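Local atomic coordinates of sugar kinase (Agrobacterium tumefaciens, PDB entry 2RBC), a protein that probably transfers a phosphate group from ATP to a sugar or related carbohydrate, as a member of the ribokinase (pfkB) family of kinases. Residues E66-S71 against D164-E169; E153-F158 against R179-P184; T262-E267 against S299-A304; G90-G95 against A118-S123. All blocks are in the same frame, centred on the assembly; numbering follows the deposited sequence.

Interaction 1 (E66-S71 against D164-E169); sequences EGMASS and DVRWPE
The flat guanidinium of R166 has the terminal methyl of selenomethionine M68 over one of its faces, CE standing 3.7 Å from NH2 and nearly as close to CZ and NH1. That even spread over three atoms places the methyl above the plane and not at an edge. The M68 chain, running at about a right angle to the arginine chain, brings CE there by bending at its last torsion (chi3 -70°). The same methyl rests against CG2 of V165 at 4.0 Å and against D164, so it meets the side chains of three successive residues.

The second flat group is the carboxylate of D164, and its two oxygens serve different segments. OD1 turns back to its own loop and accepts from the backbone N of R166 at 2.9 Å; that N-H comes from above the carboxylate plane, 48° out of it, and closes an Asx turn. The main partner of OD2 is the backbone N of A37; N of A69, at the helix start, adds a weak bond (3.1 Å, N-H...O angle 134°), CB of A69 lying close by.

G67 is the N-cap of helix 68-78, and D164 follows strand 160-163. A strand-end carboxylate meeting the first turn of a helix, beside the loop after strand 31-35, is a junction within the Rossmann-like alpha/beta core of ribokinase-family enzymes.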
loop_
_atom_site.group_PDB
_atom_site.type_symbol
_atom_site.label_atom_id
_atom_site.label_comp_id
_atom_site.label_asym_id
_atom_site.label_seq_id
_atom_site.Cartn_x
_atom_site.Cartn_y
_atom_site.Cartn_z
ATOM N N GLU A 66 -11.208 1.932 5.964
ATOM C CA GLU A 66 -11.994 3.121 6.099
ATOM C C GLU A 66 -12.620 3.458 4.747
ATOM O O GLU A 66 -12.966 2.567 4.007
ATOM C CB GLU A 66 -11.131 4.235 6.761
ATOM C CG GLU A 66 -9.881 4.651 5.995
ATOM C CD GLU A 66 -9.028 5.622 6.767
ATOM O OE1 GLU A 66 -9.351 5.907 7.949
ATOM O OE2 GLU A 66 -8.057 6.151 6.193
ATOM N N GLY A 67 -12.821 4.726 4.413
ATOM C CA GLY A 67 -13.705 5.084 3.296
ATOM C C GLY A 67 -14.880 5.851 3.868
ATOM O O GLY A 67 -15.131 5.784 5.049
HETATM N N MSE A 68 -15.569 6.639 3.049
HETATM C CA MSE A 68 -16.592 7.527 3.567
HETATM C C MSE A 68 -17.639 6.807 4.406
HETATM O O MSE A 68 -17.803 7.130 5.563
HETATM C CB MSE A 68 -17.250 8.288 2.434
HETATM C CG MSE A 68 -16.264 9.199 1.719
HETATM SE SE MSE A 68 -17.070 9.971 0.112
HETATM C CE MSE A 68 -17.197 8.382 -1.040
ATOM N N ALA A 69 -18.345 5.836 3.833
ATOM C CA ALA A 69 -19.379 5.131 4.619
ATOM C C ALA A 69 -18.825 4.372 5.823
ATOM O O ALA A 69 -19.476 4.266 6.877
ATOM C CB ALA A 69 -20.205 4.177 3.760
ATOM N N SER A 70 -17.650 3.792 5.658
ATOM C CA SER A 70 -17.082 2.910 6.686
ATOM C C SER A 70 -16.698 3.739 7.926
ATOM O O SER A 70 -16.903 3.322 9.057
ATOM C CB SER A 70 -15.844 2.194 6.139
ATOM O OG SER A 70 -16.241 1.253 5.176
ATOM N N SER A 71 -16.109 4.896 7.674
ATOM C CA SER A 71 -15.693 5.794 8.726
ATOM C C SER A 71 -16.912 6.430 9.439
ATOM O O SER A 71 -16.890 6.664 10.639
ATOM C CB SER A 71 -14.809 6.892 8.109
ATOM O OG SER A 71 -13.540 6.372 7.693
ATOM N N ASP A 164 -23.186 7.369 1.002
ATOM C CA ASP A 164 -22.175 8.154 0.262
ATOM C C ASP A 164 -22.372 8.061 -1.258
ATOM O O ASP A 164 -23.326 7.452 -1.715
ATOM C CB ASP A 164 -20.743 7.806 0.742
ATOM C CG ASP A 164 -20.235 6.472 0.276
ATOM O OD1 ASP A 164 -20.751 5.947 -0.730
ATOM O OD2 ASP A 164 -19.290 5.914 0.933
ATOM N N VAL A 165 -21.492 8.709 -2.024
ATOM C CA VAL A 165 -21.639 8.800 -3.471
ATOM C C VAL A 165 -20.980 7.621 -4.212
ATOM O O VAL A 165 -21.021 7.568 -5.419
ATOM C CB VAL A 165 -21.066 10.130 -4.032
ATOM C CG1 VAL A 165 -21.900 11.320 -3.535
ATOM C CG2 VAL A 165 -19.540 10.282 -3.734
ATOM N N ARG A 166 -20.442 6.653 -3.485
ATOM C CA ARG A 166 -19.626 5.608 -4.099
ATOM C C ARG A 166 -20.399 4.483 -4.799
ATOM O O ARG A 166 -19.918 3.925 -5.763
ATOM C CB ARG A 166 -18.665 4.998 -3.073
ATOM C CG ARG A 166 -17.792 3.843 -3.646
ATOM C CD ARG A 166 -16.878 4.299 -4.804
ATOM N NE ARG A 166 -15.845 5.136 -4.225
ATOM C CZ ARG A 166 -15.842 6.473 -4.158
ATOM N NH1 ARG A 166 -16.772 7.238 -4.742
ATOM N NH2 ARG A 166 -14.837 7.074 -3.529
ATOM N N TRP A 167 -21.572 4.139 -4.301
ATOM C CA TRP A 167 -22.388 3.077 -4.862
ATOM C C TRP A 167 -23.789 3.670 -5.155
ATOM O O TRP A 167 -24.769 3.352 -4.486
ATOM C CB TRP A 167 -22.518 1.945 -3.836
ATOM C CG TRP A 167 -22.969 0.662 -4.414
ATOM C CD1 TRP A 167 -23.477 0.456 -5.655
ATOM C CD2 TRP A 167 -23.012 -0.606 -3.750
ATOM N NE1 TRP A 167 -23.798 -0.859 -5.819
ATOM C CE2 TRP A 167 -23.494 -1.542 -4.675
ATOM C CE3 TRP A 167 -22.626 -1.052 -2.479
ATOM C CZ2 TRP A 167 -23.638 -2.895 -4.365
ATOM C CZ3 TRP A 167 -22.772 -2.383 -2.180
ATOM C CH2 TRP A 167 -23.268 -3.294 -3.120
ATOM N N PRO A 168 -23.888 4.515 -6.189
ATOM C CA PRO A 168 -25.091 5.335 -6.406
ATOM C C PRO A 168 -26.380 4.588 -6.625
ATOM O O PRO A 168 -27.437 5.034 -6.157
ATOM C CB PRO A 168 -24.762 6.115 -7.684
ATOM C CG PRO A 168 -23.368 6.006 -7.879
ATOM C CD PRO A 168 -22.867 4.787 -7.198
ATOM N N GLU A 169 -26.343 3.463 -7.318
ATOM C CA GLU A 169 -27.596 2.758 -7.565
ATOM C C GLU A 169 -28.149 2.102 -6.291
ATOM O O GLU A 169 -29.367 2.059 -6.092
ATOM C CB GLU A 169 -27.441 1.762 -8.703
ATOM C CG GLU A 169 -27.058 2.403 -10.041
ATOM C CD GLU A 169 -28.026 3.486 -10.522
ATOM O OE1 GLU A 169 -27.529 4.520 -11.020
ATOM O OE2 GLU A 169 -29.272 3.321 -10.404
#

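Interaction 2 (E153-F158 against R179-P184); sequences EDIALF and RALGKP. With EDO (1,2-ethanediol), chain I.
L181 and I155 lean against each other at an oblique angle, and one branch of each does the touching: CD1 of L181 lies 3.6 Å from CG2 of I155 and hardly farther from its CB. Because CG2 is the branch anti to the backbone N (CG1 lies beside that N, chi1 -63°), the isoleucine offers its short arm to L181, while the end of the side chain leads away from it; elsewhere I155 packs on W86, L33 and helix 168-180. A156 adds a shallower touch, its CB 4.3 Å from the same CD1.

K183 approaches from a second direction. Its aliphatic chain is extended through chi3 and bends only at chi4 (-62°), which brings NZ onto the carbonyl of F158: NZ to O is 2.6 Å, with a C=O...N angle of 168°. The end of the lysine chain passes beside that oxygen, its CE only 3.0 Å from F158 O. A156 O is a looser neighbour of NZ at 3.5 Å.

Each segment holds the end of a helix and the turn that leads into a strand of the central sheet. A type I turn from I155 to F158 leads into strand 160-163, and a Schellman motif with G182 at positive phi closes helix 168-180 ahead of strand 185-189; the contact thus joins the entrances of two neighbouring parallel strands, which helix 168-180 connects in a beta-alpha-beta crossover.

The ring of F158 turns from K183 to meet H31 edge-to-face. At the outer side, D154 OD2 accepts from O1 of a 1,2-ethanediol, probably from the crystallisation liquor, at 2.8 Å.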
loop_
_atom_site.group_PDB
_atom_site.type_symbol
_atom_site.label_atom_id
_atom_site.label_comp_id
_atom_site.label_asym_id
_atom_site.label_seq_id
_atom_site.Cartn_x
_atom_site.Cartn_y
_atom_site.Cartn_z
ATOM N N GLU A 153 -38.539 -4.274 4.350
ATOM C CA GLU A 153 -38.320 -5.064 5.559
ATOM C C GLU A 153 -36.855 -4.990 6.070
ATOM O O GLU A 153 -36.646 -4.902 7.286
ATOM C CB GLU A 153 -38.786 -6.519 5.343
ATOM C CG GLU A 153 -40.331 -6.687 5.317
ATOM C CD GLU A 153 -40.779 -8.168 5.234
ATOM O OE1 GLU A 153 -39.879 -9.028 5.025
ATOM O OE2 GLU A 153 -42.007 -8.480 5.372
ATOM N N ASP A 154 -35.861 -5.022 5.162
ATOM C CA ASP A 154 -34.462 -4.742 5.492
ATOM C C ASP A 154 -34.312 -3.376 6.189
ATOM O O ASP A 154 -33.657 -3.268 7.226
ATOM C CB ASP A 154 -33.526 -4.708 4.250
ATOM C CG ASP A 154 -33.385 -6.066 3.520
ATOM O OD1 ASP A 154 -33.744 -7.108 4.142
ATOM O OD2 ASP A 154 -32.926 -6.045 2.307
ATOM N N ILE A 155 -34.873 -2.334 5.591
ATOM C CA ILE A 155 -34.611 -0.971 6.033
ATOM C C ILE A 155 -35.378 -0.627 7.310
ATOM O O ILE A 155 -34.946 0.221 8.089
ATOM C CB ILE A 155 -34.913 0.033 4.897
ATOM C CG1 ILE A 155 -33.974 -0.232 3.696
ATOM C CG2 ILE A 155 -34.785 1.494 5.368
ATOM C CD1 ILE A 155 -32.457 -0.020 3.999
ATOM N N ALA A 156 -36.509 -1.298 7.539
ATOM C CA ALA A 156 -37.373 -0.961 8.669
ATOM C C ALA A 156 -36.670 -1.256 9.977
ATOM O O ALA A 156 -37.063 -0.746 11.026
ATOM C CB ALA A 156 -38.732 -1.741 8.596
ATOM N N LEU A 157 -35.619 -2.051 9.912
ATOM C CA LEU A 157 -34.842 -2.386 11.078
ATOM C C LEU A 157 -33.908 -1.258 11.529
ATOM O O LEU A 157 -33.327 -1.326 12.615
ATOM C CB LEU A 157 -34.034 -3.652 10.785
ATOM C CG LEU A 157 -34.897 -4.876 10.349
ATOM C CD1 LEU A 157 -34.074 -6.149 10.472
ATOM C CD2 LEU A 157 -36.262 -5.060 11.097
ATOM N N PHE A 158 -33.726 -0.240 10.697
ATOM C CA PHE A 158 -32.842 0.857 11.044
ATOM C C PHE A 158 -33.632 2.084 11.493
ATOM O O PHE A 158 -34.805 2.230 11.189
ATOM C CB PHE A 158 -31.958 1.172 9.848
ATOM C CG PHE A 158 -31.109 0.028 9.450
ATOM C CD1 PHE A 158 -30.027 -0.363 10.247
ATOM C CD2 PHE A 158 -31.403 -0.700 8.319
ATOM C CE1 PHE A 158 -29.257 -1.467 9.884
ATOM C CE2 PHE A 158 -30.646 -1.787 7.968
ATOM C CZ PHE A 158 -29.570 -2.163 8.739
ATOM N N ARG A 179 -36.864 6.925 3.279
ATOM C CA ARG A 179 -37.738 8.089 3.348
ATOM C C ARG A 179 -39.205 7.666 3.312
ATOM O O ARG A 179 -40.027 8.210 4.063
ATOM C CB ARG A 179 -37.435 9.069 2.219
ATOM C CG ARG A 179 -38.258 10.323 2.310
ATOM C CD ARG A 179 -37.875 11.306 1.234
ATOM N NE ARG A 179 -38.048 10.749 -0.110
ATOM C CZ ARG A 179 -37.728 11.393 -1.224
ATOM N NH1 ARG A 179 -37.208 12.610 -1.161
ATOM N NH2 ARG A 179 -37.912 10.821 -2.407
ATOM N N ALA A 180 -39.523 6.684 2.464
ATOM C CA ALA A 180 -40.881 6.126 2.397
ATOM C C ALA A 180 -41.310 5.583 3.744
ATOM O O ALA A 180 -42.485 5.622 4.077
ATOM C CB ALA A 180 -40.986 5.006 1.305
ATOM N N LEU A 181 -40.368 5.041 4.507
ATOM C CA LEU A 181 -40.643 4.472 5.845
ATOM C C LEU A 181 -40.652 5.523 6.959
ATOM O O LEU A 181 -40.818 5.192 8.137
ATOM C CB LEU A 181 -39.616 3.360 6.180
ATOM C CG LEU A 181 -39.739 2.017 5.429
ATOM C CD1 LEU A 181 -38.419 1.224 5.472
ATOM C CD2 LEU A 181 -40.877 1.187 5.967
ATOM N N GLY A 182 -40.457 6.791 6.607
ATOM C CA GLY A 182 -40.510 7.854 7.594
ATOM C C GLY A 182 -39.198 8.088 8.333
ATOM O O GLY A 182 -39.176 8.775 9.356
ATOM N N LYS A 183 -38.096 7.547 7.816
ATOM C CA LYS A 183 -36.815 7.554 8.510
ATOM C C LYS A 183 -35.962 8.657 7.923
ATOM O O LYS A 183 -36.177 9.079 6.780
ATOM C CB LYS A 183 -36.111 6.197 8.380
ATOM C CG LYS A 183 -36.853 5.127 9.160
ATOM C CD LYS A 183 -36.399 3.770 8.839
ATOM C CE LYS A 183 -37.299 2.729 9.520
ATOM N NZ LYS A 183 -37.334 2.746 11.051
ATOM N N PRO A 184 -35.042 9.206 8.739
ATOM C CA PRO A 184 -34.054 10.096 8.153
ATOM C C PRO A 184 -33.252 9.331 7.112
ATOM O O PRO A 184 -32.804 8.216 7.379
ATOM C CB PRO A 184 -33.161 10.475 9.339
ATOM C CG PRO A 184 -33.984 10.244 10.540
ATOM C CD PRO A 184 -34.855 9.059 10.193
HETATM C C1 EDO I . -33.885 -8.965 1.350
HETATM O O1 EDO I . -32.654 -8.446 0.825
HETATM C C2 EDO I . -34.674 -9.770 0.308
HETATM O O2 EDO I . -34.327 -9.434 -1.047
#

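Interaction 3 (T262-E267 against S299-A304); sequences TTMQVE and SSVAAA
A304 supplies the bump around which the loop 262-267 is moulded. Its CB enters a shallow hollow formed by three parts of the loop: the carbonyl O of M264 at 3.7 Å, CE of the same selenomethionine at 3.7 Å, and CG1 of V266 at 3.9 Å. The M264 chain runs out extended and then hooks at chi3 (76°), which returns its methyl to the helix, where it also meets CG1 of V301 at 4.1 Å. V266 straddles A304: CG1 touches its methyl, whereas CG2 approaches its carbonyl O.

One turn earlier, T263 rests on S300 with OG1 3.5 Å from the serine CB. S300 OG itself is bonded to V296 O in the preceding turn of the helix. T263 OG1 and S300 O are instead joined by a water, 2.6 Å from the threonine oxygen and donating to the carbonyl.

Helix 292-307 is therefore overlaid by the coil that follows strand 258-261, while V301 also packs on helix 319-330. Between the segments the direct contacts are apolar or van der Waals in kind, and the water supplies a polar bridge; such chemistry implies adhesion through fitted shape more than through directional bonds.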
loop_
_atom_site.group_PDB
_atom_site.type_symbol
_atom_site.label_atom_id
_atom_site.label_comp_id
_atom_site.label_asym_id
_atom_site.label_seq_id
_atom_site.Cartn_x
_atom_site.Cartn_y
_atom_site.Cartn_z
ATOM N N THR A 262 -20.380 27.911 14.067
ATOM C CA THR A 262 -18.936 27.864 14.045
ATOM C C THR A 262 -18.499 26.535 14.651
ATOM O O THR A 262 -19.258 25.902 15.389
ATOM C CB THR A 262 -18.328 29.043 14.817
ATOM O OG1 THR A 262 -16.952 29.184 14.464
ATOM C CG2 THR A 262 -18.445 28.847 16.312
ATOM N N THR A 263 -17.289 26.112 14.322
ATOM C CA THR A 263 -16.729 24.917 14.900
ATOM C C THR A 263 -15.625 25.267 15.904
ATOM O O THR A 263 -15.201 26.423 16.030
ATOM C CB THR A 263 -16.281 23.862 13.852
ATOM O OG1 THR A 263 -15.966 22.672 14.562
ATOM C CG2 THR A 263 -15.048 24.292 13.015
HETATM N N MSE A 264 -15.243 24.249 16.669
HETATM C CA MSE A 264 -14.188 24.327 17.657
HETATM C C MSE A 264 -12.836 24.341 16.968
HETATM O O MSE A 264 -12.528 23.465 16.154
HETATM C CB MSE A 264 -14.263 23.117 18.583
HETATM C CG MSE A 264 -13.220 23.141 19.658
HETATM SE SE MSE A 264 -13.511 21.708 20.951
HETATM C CE MSE A 264 -12.871 20.123 19.938
ATOM N N GLN A 265 -12.007 25.307 17.317
ATOM C CA GLN A 265 -10.710 25.405 16.711
ATOM C C GLN A 265 -9.704 24.479 17.401
ATOM O O GLN A 265 -9.590 24.460 18.625
ATOM C CB GLN A 265 -10.231 26.844 16.669
ATOM C CG GLN A 265 -11.241 27.774 15.956
ATOM C CD GLN A 265 -11.514 27.398 14.493
ATOM O OE1 GLN A 265 -10.599 27.409 13.680
ATOM N NE2 GLN A 265 -12.771 27.056 14.165
ATOM N N VAL A 266 -9.038 23.661 16.607
ATOM C CA VAL A 266 -8.126 22.688 17.123
ATOM C C VAL A 266 -6.889 22.758 16.234
ATOM O O VAL A 266 -6.914 23.385 15.181
ATOM C CB VAL A 266 -8.746 21.265 17.095
ATOM C CG1 VAL A 266 -9.962 21.210 17.980
ATOM C CG2 VAL A 266 -9.053 20.822 15.654
ATOM N N GLU A 267 -5.829 22.091 16.636
ATOM C CA GLU A 267 -4.727 21.916 15.729
ATOM C C GLU A 267 -5.014 20.748 14.818
ATOM O O GLU A 267 -5.085 19.633 15.292
ATOM C CB GLU A 267 -3.475 21.624 16.462
ATOM C CG GLU A 267 -2.384 21.336 15.459
ATOM C CD GLU A 267 -1.085 21.263 16.090
ATOM O OE1 GLU A 267 -0.995 21.706 17.255
ATOM O OE2 GLU A 267 -0.169 20.725 15.434
ATOM N N SER A 299 -21.681 17.101 15.872
ATOM C CA SER A 299 -20.952 16.583 14.726
ATOM C C SER A 299 -19.671 17.365 14.474
ATOM O O SER A 299 -18.624 16.771 14.146
ATOM C CB SER A 299 -21.837 16.643 13.492
ATOM O OG SER A 299 -23.053 15.977 13.714
ATOM N N SER A 300 -19.758 18.688 14.633
ATOM C CA SER A 300 -18.614 19.564 14.496
ATOM C C SER A 300 -17.532 19.272 15.518
ATOM O O SER A 300 -16.349 19.177 15.168
ATOM C CB SER A 300 -19.021 21.040 14.638
ATOM O OG SER A 300 -19.835 21.416 13.542
ATOM N N VAL A 301 -17.919 19.152 16.785
ATOM C CA VAL A 301 -16.954 18.873 17.821
ATOM C C VAL A 301 -16.312 17.502 17.635
ATOM O O VAL A 301 -15.095 17.347 17.790
ATOM C CB VAL A 301 -17.590 19.032 19.256
ATOM C CG1 VAL A 301 -16.613 18.617 20.361
ATOM C CG2 VAL A 301 -18.036 20.501 19.454
ATOM N N ALA A 302 -17.119 16.514 17.297
ATOM C CA ALA A 302 -16.607 15.174 17.052
ATOM C C ALA A 302 -15.563 15.188 15.941
ATOM O O ALA A 302 -14.470 14.614 16.085
ATOM C CB ALA A 302 -17.737 14.222 16.715
ATOM N N ALA A 303 -15.876 15.879 14.859
ATOM C CA ALA A 303 -14.945 16.005 13.724
ATOM C C ALA A 303 -13.668 16.703 14.131
ATOM O O ALA A 303 -12.589 16.248 13.825
ATOM C CB ALA A 303 -15.619 16.740 12.553
ATOM N N ALA A 304 -13.797 17.791 14.885
ATOM C CA ALA A 304 -12.649 18.548 15.423
ATOM C C ALA A 304 -11.725 17.650 16.251
ATOM O O ALA A 304 -10.507 17.626 16.048
ATOM C CB ALA A 304 -13.133 19.802 16.233
HETATM O O HOH W 1 -15.245 20.586 13.135
#

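Interaction 4 (G90-G95 against A118-S123); sequences GDDETG and ARSALS
D92 grips S120 with both carboxylate oxygens. S120 OG donates to OD1 at 2.6 Å and S120 N donates to OD2 at 3.0 Å, the latter almost straight (N-H...O 171°). Each donor arrives on the syn side, about 20° out of the carboxylate plane, so the pair fixes the rotation of the carboxylate. OD1 also takes the N-H of G95 (2.8 Å), which meets it nearly along its C-O axis.

The serine hydroxyl is a relay: while donating a hydrogen bond to D92 it accepts from the backbone N of G90 at 2.8 Å, tying the chain just ahead of the helix to the same point. A water donating to D92 OD2 and S120 O adds a second bridge.

D92 is thus the N-cap of helix 93-104, its capping bond to G95 made by OD1, the oxygen that also accepts from S120 OG. The site lies where the central sheet of the alpha/beta domain hands over to that helix, and S120 leads into strand 121-127 of the separate four-stranded sheet, the lid-like element of ribokinase-family folds.

Farther out, G90 packs against the A118 backbone, its CA 3.2 Å from A118 O in a CA-H...O contact. CG2 of T94 packs on CB of S120 at 3.8 Å, and T94 crosses L122 at about a right angle. Q63 of the second subunit packs on both T94 and L122, while R119 NH2 bonds to V61 O of that subunit.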
loop_
_atom_site.group_PDB
_atom_site.type_symbol
_atom_site.label_atom_id
_atom_site.label_comp_id
_atom_site.label_asym_id
_atom_site.label_seq_id
_atom_site.Cartn_x
_atom_site.Cartn_y
_atom_site.Cartn_z
ATOM N N GLY A 90 -13.974 -7.334 -2.804
ATOM C CA GLY A 90 -13.750 -8.505 -3.636
ATOM C C GLY A 90 -13.502 -9.766 -2.818
ATOM O O GLY A 90 -13.284 -9.715 -1.615
ATOM N N ASP A 91 -13.543 -10.905 -3.488
ATOM C CA ASP A 91 -13.163 -12.182 -2.879
ATOM C C ASP A 91 -11.643 -12.314 -2.893
ATOM O O ASP A 91 -11.090 -13.185 -3.564
ATOM C CB ASP A 91 -13.820 -13.377 -3.605
ATOM C CG ASP A 91 -13.598 -13.356 -5.114
ATOM O OD1 ASP A 91 -13.183 -12.309 -5.648
ATOM O OD2 ASP A 91 -13.884 -14.381 -5.768
ATOM N N ASP A 92 -10.978 -11.444 -2.131
ATOM C CA ASP A 92 -9.542 -11.419 -2.080
ATOM C C ASP A 92 -9.034 -11.123 -0.694
ATOM O O ASP A 92 -9.805 -10.876 0.245
ATOM C CB ASP A 92 -8.995 -10.458 -3.152
ATOM C CG ASP A 92 -9.475 -9.009 -2.997
ATOM O OD1 ASP A 92 -9.997 -8.590 -1.925
ATOM O OD2 ASP A 92 -9.276 -8.262 -3.978
ATOM N N GLU A 93 -7.714 -11.161 -0.560
ATOM C CA GLU A 93 -7.073 -11.042 0.726
ATOM C C GLU A 93 -7.309 -9.654 1.323
ATOM O O GLU A 93 -7.555 -9.541 2.535
ATOM C CB GLU A 93 -5.569 -11.359 0.584
ATOM C CG GLU A 93 -5.294 -12.845 0.358
ATOM C CD GLU A 93 -3.879 -13.119 -0.161
ATOM O OE1 GLU A 93 -3.563 -12.563 -1.241
ATOM O OE2 GLU A 93 -3.115 -13.917 0.464
ATOM N N THR A 94 -7.266 -8.607 0.479
ATOM C CA THR A 94 -7.596 -7.234 0.910
ATOM C C THR A 94 -9.027 -7.173 1.460
ATOM O O THR A 94 -9.286 -6.538 2.497
ATOM C CB THR A 94 -7.387 -6.200 -0.240
ATOM O OG1 THR A 94 -6.033 -6.265 -0.732
ATOM C CG2 THR A 94 -7.724 -4.765 0.225
ATOM N N GLY A 95 -9.948 -7.877 0.812
ATOM C CA GLY A 95 -11.348 -7.939 1.270
ATOM C C GLY A 95 -11.518 -8.565 2.642
ATOM O O GLY A 95 -12.299 -8.067 3.504
ATOM N N ALA A 118 -14.313 -9.185 -8.450
ATOM C CA ALA A 118 -13.884 -7.804 -8.254
ATOM C C ALA A 118 -12.671 -7.794 -7.320
ATOM O O ALA A 118 -12.467 -8.713 -6.509
ATOM C CB ALA A 118 -15.046 -6.920 -7.682
ATOM N N ARG A 119 -11.866 -6.751 -7.449
ATOM C CA ARG A 119 -10.761 -6.525 -6.566
ATOM C C ARG A 119 -11.169 -5.476 -5.569
ATOM O O ARG A 119 -11.778 -4.467 -5.930
ATOM C CB ARG A 119 -9.526 -6.078 -7.343
ATOM C CG ARG A 119 -8.974 -7.213 -8.213
ATOM C CD ARG A 119 -7.849 -6.729 -9.125
ATOM N NE ARG A 119 -6.700 -6.292 -8.349
ATOM C CZ ARG A 119 -5.689 -5.545 -8.805
ATOM N NH1 ARG A 119 -5.644 -5.123 -10.071
ATOM N NH2 ARG A 119 -4.716 -5.215 -7.964
ATOM N N SER A 120 -10.828 -5.716 -4.312
ATOM C CA SER A 120 -11.157 -4.786 -3.240
ATOM C C SER A 120 -10.373 -3.479 -3.365
ATOM O O SER A 120 -9.224 -3.469 -3.808
ATOM C CB SER A 120 -10.836 -5.391 -1.883
ATOM O OG SER A 120 -11.590 -6.543 -1.642
ATOM N N ALA A 121 -10.996 -2.385 -2.914
ATOM C CA ALA A 121 -10.406 -1.067 -2.975
ATOM C C ALA A 121 -9.316 -0.943 -1.929
ATOM O O ALA A 121 -9.443 -1.420 -0.800
ATOM C CB ALA A 121 -11.475 0.032 -2.754
ATOM N N LEU A 122 -8.249 -0.268 -2.318
ATOM C CA LEU A 122 -7.167 0.070 -1.396
ATOM C C LEU A 122 -6.576 1.387 -1.855
ATOM O O LEU A 122 -6.658 1.711 -3.060
ATOM C CB LEU A 122 -6.112 -1.066 -1.370
ATOM C CG LEU A 122 -5.331 -1.369 -2.650
ATOM C CD1 LEU A 122 -4.067 -0.472 -2.816
ATOM C CD2 LEU A 122 -4.956 -2.851 -2.672
ATOM N N SER A 123 -6.002 2.157 -0.925
ATOM C CA SER A 123 -5.230 3.353 -1.278
ATOM C C SER A 123 -3.934 3.505 -0.503
ATOM O O SER A 123 -3.839 3.075 0.638
ATOM C CB SER A 123 -6.043 4.618 -1.027
ATOM O OG SER A 123 -7.328 4.527 -1.625
HETATM O O HOH W 2 -7.561 -5.575 -3.922
#

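In the fold
Interactions 1 and 2 both use helix 168-180, one at its start and the other at its end, their centres 19 Å apart. Interaction 1 is the deepest, its centre 7 Å from that of the chain. Interaction 4 is nested within the loop that interaction 1 closes, with nearest atoms about 7 Å apart; it joins the alpha/beta core to the four-stranded sheet and reaches the second subunit. Interaction 3 lies across the chain's centre from interaction 4, 33 Å between centres. Helix 274-287 touches both interactions 1 and 3, through D276 on M68 and F278 on S300. Its start carries the Gly-Asp sequence that in pfkB-family kinases lies at the phosphate-transfer site, so interaction 1 probably borders that site.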